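Local coordinates for protein sialidase B (Streptococcus pneumoniae serotype 4, PDB 4XJW) that cleaves terminal sialic acid residues from oligosaccharides, glycoproteins and glycolipids as a family 33 glycoside hydrolase acting as an intramolecular trans-sialidase, at residues 10-24 / 145-159. The protein carries 1 engineered substitution. Residues are numbered along the deposited sequence; the frame is centred on the assembly and turned at random.
Sequences YQLNNKSIDISSLLL and IDKATLGAVNREGKE. With PO4 (phosphate ion), chain D.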
loop_
_atom_site.group_PDB
_atom_site.type_symbol
_atom_site.label_atom_id
_atom_site.label_comp_id
_atom_site.label_asym_id
_atom_site.label_seq_id
_atom_site.Cartn_x
_atom_site.Cartn_y
_atom_site.Cartn_z
ATOM N N TYR A 10 -13.818 -16.761 -27.470
ATOM C CA TYR A 10 -14.575 -15.679 -28.094
ATOM C C TYR A 10 -13.683 -14.464 -28.302
ATOM O O TYR A 10 -13.137 -13.914 -27.346
ATOM C CB TYR A 10 -15.769 -15.267 -27.231
ATOM C CG TYR A 10 -16.833 -16.320 -27.049
ATOM C CD1 TYR A 10 -17.772 -16.568 -28.047
ATOM C CD2 TYR A 10 -16.918 -17.052 -25.868
ATOM C CE1 TYR A 10 -18.749 -17.528 -27.877
ATOM C CE2 TYR A 10 -17.895 -18.007 -25.691
ATOM C CZ TYR A 10 -18.808 -18.242 -26.697
ATOM O OH TYR A 10 -19.783 -19.198 -26.518
ATOM N N GLN A 11 -13.534 -14.053 -29.553
ATOM C CA GLN A 11 -12.815 -12.834 -29.861
ATOM C C GLN A 11 -13.798 -11.676 -29.837
ATOM O O GLN A 11 -14.785 -11.680 -30.571
ATOM C CB GLN A 11 -12.144 -12.934 -31.227
ATOM C CG GLN A 11 -11.157 -14.084 -31.309
ATOM C CD GLN A 11 -10.072 -13.968 -30.259
ATOM O OE1 GLN A 11 -9.405 -12.938 -30.160
ATOM N NE2 GLN A 11 -9.904 -15.014 -29.457
ATOM N N LEU A 12 -13.538 -10.702 -28.973
ATOM C CA LEU A 12 -14.350 -9.500 -28.906
ATOM C C LEU A 12 -13.638 -8.406 -29.693
ATOM O O LEU A 12 -12.696 -7.778 -29.205
ATOM C CB LEU A 12 -14.573 -9.080 -27.447
ATOM C CG LEU A 12 -15.071 -10.173 -26.498
ATOM C CD1 LEU A 12 -15.243 -9.632 -25.099
ATOM C CD2 LEU A 12 -16.378 -10.781 -26.979
ATOM N N ASN A 13 -14.067 -8.201 -30.935
ATOM C CA ASN A 13 -13.468 -7.172 -31.766
ATOM C C ASN A 13 -14.484 -6.110 -32.149
ATOM O O ASN A 13 -14.886 -6.018 -33.309
ATOM C CB ASN A 13 -12.833 -7.782 -33.019
ATOM C CG ASN A 13 -11.680 -8.714 -32.694
ATOM O OD1 ASN A 13 -10.638 -8.282 -32.202
ATOM N ND2 ASN A 13 -11.858 -9.998 -32.976
ATOM N N ASN A 14 -14.880 -5.310 -31.161
ATOM C CA ASN A 14 -15.903 -4.279 -31.330
ATOM C C ASN A 14 -17.113 -4.768 -32.113
ATOM O O ASN A 14 -17.570 -4.120 -33.054
ATOM C CB ASN A 14 -15.300 -3.007 -31.929
ATOM C CG ASN A 14 -14.264 -2.379 -31.015
ATOM O OD1 ASN A 14 -14.600 -1.849 -29.957
ATOM N ND2 ASN A 14 -12.999 -2.451 -31.410
ATOM N N LYS A 15 -17.607 -5.935 -31.719
ATOM C CA LYS A 15 -18.774 -6.536 -32.345
ATOM C C LYS A 15 -19.396 -7.555 -31.408
ATOM O O LYS A 15 -18.746 -8.525 -31.019
ATOM C CB LYS A 15 -18.381 -7.207 -33.664
ATOM C CG LYS A 15 -19.515 -7.947 -34.354
ATOM C CD LYS A 15 -19.026 -8.558 -35.654
ATOM C CE LYS A 15 -20.171 -9.142 -36.456
ATOM N NZ LYS A 15 -19.715 -9.499 -37.830
ATOM N N SER A 16 -20.655 -7.327 -31.049
ATOM C CA SER A 16 -21.353 -8.187 -30.109
ATOM C C SER A 16 -21.472 -9.611 -30.638
ATOM O O SER A 16 -21.556 -9.837 -31.848
ATOM C CB SER A 16 -22.746 -7.636 -29.808
ATOM O OG SER A 16 -23.566 -7.675 -30.955
ATOM N N ILE A 17 -21.462 -10.567 -29.718
ATOM C CA ILE A 17 -21.710 -11.964 -30.035
ATOM C C ILE A 17 -22.973 -12.387 -29.289
ATOM O O ILE A 17 -23.041 -12.256 -28.067
ATOM C CB ILE A 17 -20.518 -12.837 -29.614
ATOM C CG1 ILE A 17 -19.273 -12.448 -30.417
ATOM C CG2 ILE A 17 -20.843 -14.321 -29.781
ATOM C CD1 ILE A 17 -17.969 -12.980 -29.862
ATOM N N ASP A 18 -23.977 -12.853 -30.032
ATOM C CA ASP A 18 -25.248 -13.290 -29.466
ATOM C C ASP A 18 -25.110 -14.728 -28.990
ATOM O O ASP A 18 -24.710 -15.600 -29.763
ATOM C CB ASP A 18 -26.346 -13.213 -30.540
ATOM C CG ASP A 18 -27.752 -13.273 -29.957
ATOM O OD1 ASP A 18 -27.885 -13.499 -28.739
ATOM O OD2 ASP A 18 -28.730 -13.100 -30.723
ATOM N N ILE A 19 -25.422 -14.975 -27.719
ATOM C CA ILE A 19 -25.449 -16.335 -27.180
ATOM C C ILE A 19 -26.824 -16.659 -26.586
ATOM O O ILE A 19 -26.959 -17.529 -25.719
ATOM C CB ILE A 19 -24.328 -16.573 -26.125
ATOM C CG1 ILE A 19 -24.474 -15.599 -24.947
ATOM C CG2 ILE A 19 -22.951 -16.433 -26.760
ATOM C CD1 ILE A 19 -23.412 -15.781 -23.866
ATOM N N SER A 20 -27.844 -15.954 -27.074
ATOM C CA SER A 20 -29.207 -16.080 -26.560
ATOM C C SER A 20 -29.755 -17.506 -26.586
ATOM O O SER A 20 -30.291 -17.985 -25.587
ATOM C CB SER A 20 -30.156 -15.148 -27.317
ATOM O OG SER A 20 -29.804 -13.795 -27.129
ATOM N N SER A 21 -29.620 -18.180 -27.723
ATOM C CA SER A 21 -30.192 -19.513 -27.887
ATOM C C SER A 21 -29.551 -20.534 -26.949
ATOM O O SER A 21 -30.176 -21.530 -26.576
ATOM C CB SER A 21 -30.057 -19.983 -29.337
ATOM O OG SER A 21 -28.702 -20.062 -29.725
ATOM N N LEU A 22 -28.305 -20.273 -26.565
ATOM C CA LEU A 22 -27.533 -21.203 -25.748
ATOM C C LEU A 22 -27.757 -21.003 -24.251
ATOM O O LEU A 22 -27.290 -21.798 -23.436
ATOM C CB LEU A 22 -26.048 -21.058 -26.072
ATOM C CG LEU A 22 -25.668 -21.438 -27.497
ATOM C CD1 LEU A 22 -24.235 -21.018 -27.806
ATOM C CD2 LEU A 22 -25.858 -22.933 -27.697
ATOM N N LEU A 23 -28.481 -19.948 -23.888
ATOM C CA LEU A 23 -28.482 -19.498 -22.501
ATOM C C LEU A 23 -29.864 -19.156 -21.928
ATOM O O LEU A 23 -30.190 -19.557 -20.814
ATOM C CB LEU A 23 -27.514 -18.309 -22.359
ATOM C CG LEU A 23 -27.188 -17.746 -20.976
ATOM C CD1 LEU A 23 -26.940 -18.871 -19.993
ATOM C CD2 LEU A 23 -25.975 -16.832 -21.059
ATOM N N LEU A 24 -30.686 -18.434 -22.686
ATOM C CA LEU A 24 -31.906 -17.856 -22.117
ATOM C C LEU A 24 -32.950 -18.844 -21.582
ATOM O O LEU A 24 -33.590 -18.586 -20.559
ATOM C CB LEU A 24 -32.545 -16.859 -23.087
ATOM C CG LEU A 24 -31.671 -15.635 -23.328
ATOM C CD1 LEU A 24 -32.316 -14.713 -24.334
ATOM C CD2 LEU A 24 -31.417 -14.910 -22.022
ATOM N N ILE A 145 -36.375 -9.745 -20.465
ATOM C CA ILE A 145 -35.078 -10.171 -20.982
ATOM C C ILE A 145 -35.267 -11.109 -22.176
ATOM O O ILE A 145 -36.065 -12.048 -22.110
ATOM C CB ILE A 145 -34.209 -10.853 -19.894
ATOM C CG1 ILE A 145 -33.422 -9.803 -19.107
ATOM C CG2 ILE A 145 -33.230 -11.825 -20.520
ATOM C CD1 ILE A 145 -32.552 -10.405 -18.023
ATOM N N ASP A 146 -34.567 -10.820 -23.270
ATOM C CA ASP A 146 -34.661 -11.624 -24.485
ATOM C C ASP A 146 -33.336 -11.755 -25.233
ATOM O O ASP A 146 -33.288 -12.323 -26.323
ATOM C CB ASP A 146 -35.753 -11.076 -25.424
ATOM C CG ASP A 146 -35.521 -9.623 -25.845
ATOM O OD1 ASP A 146 -34.369 -9.136 -25.842
ATOM O OD2 ASP A 146 -36.519 -8.957 -26.204
ATOM N N LYS A 147 -32.256 -11.247 -24.645
ATOM C CA LYS A 147 -30.950 -11.295 -25.293
ATOM C C LYS A 147 -29.841 -11.554 -24.290
ATOM O O LYS A 147 -29.826 -10.951 -23.216
ATOM C CB LYS A 147 -30.648 -9.974 -25.984
ATOM C CG LYS A 147 -31.427 -9.721 -27.247
ATOM C CD LYS A 147 -30.965 -10.628 -28.367
ATOM C CE LYS A 147 -31.531 -10.157 -29.699
ATOM N NZ LYS A 147 -31.103 -11.045 -30.812
ATOM N N ALA A 148 -28.924 -12.454 -24.647
ATOM C CA ALA A 148 -27.687 -12.659 -23.896
ATOM C C ALA A 148 -26.530 -12.341 -24.836
ATOM O O ALA A 148 -26.487 -12.840 -25.963
ATOM C CB ALA A 148 -27.597 -14.086 -23.385
ATOM N N THR A 149 -25.599 -11.507 -24.386
ATOM C CA THR A 149 -24.610 -10.938 -25.284
ATOM C C THR A 149 -23.205 -10.976 -24.695
ATOM O O THR A 149 -23.024 -10.774 -23.492
ATOM C CB THR A 149 -24.967 -9.479 -25.600
ATOM O OG1 THR A 149 -26.352 -9.398 -25.951
ATOM C CG2 THR A 149 -24.126 -8.941 -26.753
ATOM N N LEU A 150 -22.216 -11.246 -25.545
ATOM C CA LEU A 150 -20.815 -11.052 -25.169
ATOM C C LEU A 150 -20.227 -9.839 -25.884
ATOM O O LEU A 150 -20.465 -9.635 -27.076
ATOM C CB LEU A 150 -19.994 -12.291 -25.508
ATOM C CG LEU A 150 -20.478 -13.583 -24.876
ATOM C CD1 LEU A 150 -19.629 -14.747 -25.361
ATOM C CD2 LEU A 150 -20.435 -13.468 -23.351
ATOM N N GLY A 151 -19.451 -9.034 -25.161
ATOM C CA GLY A 151 -18.759 -7.907 -25.759
ATOM C C GLY A 151 -19.612 -6.690 -26.099
ATOM O O GLY A 151 -19.157 -5.820 -26.844
ATOM N N ALA A 152 -20.830 -6.636 -25.557
ATOM C CA ALA A 152 -21.752 -5.513 -25.725
ATOM C C ALA A 152 -23.006 -5.735 -24.889
ATOM O O ALA A 152 -23.205 -6.822 -24.343
ATOM C CB ALA A 152 -22.144 -5.347 -27.193
ATOM N N VAL A 153 -23.852 -4.703 -24.804
ATOM C CA VAL A 153 -25.212 -4.849 -24.277
ATOM C C VAL A 153 -26.182 -4.421 -25.375
ATOM O O VAL A 153 -26.008 -3.358 -25.980
ATOM C CB VAL A 153 -25.455 -3.977 -23.016
ATOM C CG1 VAL A 153 -26.868 -4.160 -22.498
ATOM C CG2 VAL A 153 -24.459 -4.326 -21.921
ATOM N N ASN A 154 -27.184 -5.254 -25.648
ATOM C CA ASN A 154 -28.172 -4.930 -26.675
ATOM C C ASN A 154 -29.326 -4.132 -26.078
ATOM O O ASN A 154 -30.124 -4.664 -25.307
ATOM C CB ASN A 154 -28.681 -6.217 -27.341
ATOM C CG ASN A 154 -29.609 -5.949 -28.516
ATOM O OD1 ASN A 154 -30.415 -5.028 -28.485
ATOM N ND2 ASN A 154 -29.494 -6.758 -29.559
ATOM N N ARG A 155 -29.413 -2.860 -26.454
ATOM C CA ARG A 155 -30.475 -1.980 -25.965
ATOM C C ARG A 155 -31.242 -1.408 -27.153
ATOM O O ARG A 155 -30.649 -0.802 -28.041
ATOM C CB ARG A 155 -29.882 -0.860 -25.104
ATOM C CG ARG A 155 -28.941 -1.363 -24.006
ATOM C CD ARG A 155 -28.220 -0.204 -23.322
ATOM N NE ARG A 155 -29.107 0.576 -22.454
ATOM C CZ ARG A 155 -28.836 1.794 -22.003
ATOM N NH1 ARG A 155 -27.708 2.399 -22.342
ATOM N NH2 ARG A 155 -29.699 2.417 -21.207
ATOM N N GLU A 156 -32.557 -1.628 -27.168
ATOM C CA GLU A 156 -33.412 -1.215 -28.285
ATOM C C GLU A 156 -32.883 -1.717 -29.634
ATOM O O GLU A 156 -32.968 -1.028 -30.654
ATOM C CB GLU A 156 -33.625 0.305 -28.284
ATOM C CG GLU A 156 -34.197 0.827 -26.965
ATOM C CD GLU A 156 -34.749 2.236 -27.071
ATOM O OE1 GLU A 156 -33.990 3.144 -27.471
ATOM O OE2 GLU A 156 -35.945 2.432 -26.755
ATOM N N GLY A 157 -32.328 -2.926 -29.625
ATOM C CA GLY A 157 -31.840 -3.547 -30.845
ATOM C C GLY A 157 -30.494 -3.038 -31.324
ATOM O O GLY A 157 -30.066 -3.368 -32.432
ATOM N N LYS A 158 -29.818 -2.235 -30.510
ATOM C CA LYS A 158 -28.508 -1.723 -30.904
ATOM C C LYS A 158 -27.413 -2.025 -29.880
ATOM O O LYS A 158 -27.701 -2.223 -28.697
ATOM C CB LYS A 158 -28.593 -0.238 -31.236
ATOM C CG LYS A 158 -29.669 0.039 -32.290
ATOM C CD LYS A 158 -29.826 1.497 -32.616
ATOM C CE LYS A 158 -31.146 1.730 -33.336
ATOM N NZ LYS A 158 -32.290 1.302 -32.474
ATOM N N GLU A 159 -26.165 -2.075 -30.348
ATOM C CA GLU A 159 -25.031 -2.457 -29.500
ATOM C C GLU A 159 -24.530 -1.282 -28.681
ATOM O O GLU A 159 -24.226 -0.219 -29.229
ATOM C CB GLU A 159 -23.860 -2.960 -30.347
ATOM C CG GLU A 159 -24.110 -4.179 -31.204
ATOM C CD GLU A 159 -22.954 -4.420 -32.166
ATOM O OE1 GLU A 159 -22.489 -3.436 -32.792
ATOM O OE2 GLU A 159 -22.502 -5.578 -32.285
HETATM P P PO4 D . -27.435 4.751 -19.604
HETATM O O1 PO4 D . -27.197 4.923 -21.081
HETATM O O2 PO4 D . -28.863 4.306 -19.352
HETATM O O3 PO4 D . -26.474 3.687 -19.100
HETATM O O4 PO4 D . -27.167 6.059 -18.905
HETATM O O HOH W 1 -19.899 -3.234 -34.200
HETATM O O HOH W 2 -17.083 -6.573 -28.918
HETATM O O HOH W 3 -22.944 -8.645 -33.868
#
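Leu150, with CG opposite its own carbonyl carbon (chi1 -57°), lies across the Tyr10 ring with CD1 over its centre, 3.5 Å from the centroid and 6° off the normal, a CH-pi contact. Ile19 has CG1 between backbone N and carbonyl carbon (chi1 60°), and its CD1 meets Leu150 CG at 3.8 Å, the side chains crossing at about a right angle. Leu12 CD2 packs against Gly151 CA, and Ile167 and Ile170 of strand 166-173 also touch Leu150. Ile17 and Leu150 form an antiparallel hydrogen-bonded pair, with Leu150 N to Ile17 O at 2.8 Å and Ile17 N to Leu150 O at 3.0 Å, and Ile19 N donates to Ala148 O. Ser20 OG accepts from Ala148 N (3.0 Å) while donating to Asp18 OD1, which also receives Ser20 N in an Asx turn. Asp18 OD2 meets Lys147 NZ at 3.1 Å in a salt bridge, the ammonium above the carboxylate plane. Glu159 OE2 grips Ser16 twice, taking OG (2.7 Å) on its anti lone pair and N from above its plane. Strand 17-18 is outermost, beside 147-150, and Leu150 packs against the opposing sheet, consistent with the concanavalin-like beta sandwich of the sialidase N-terminal domain.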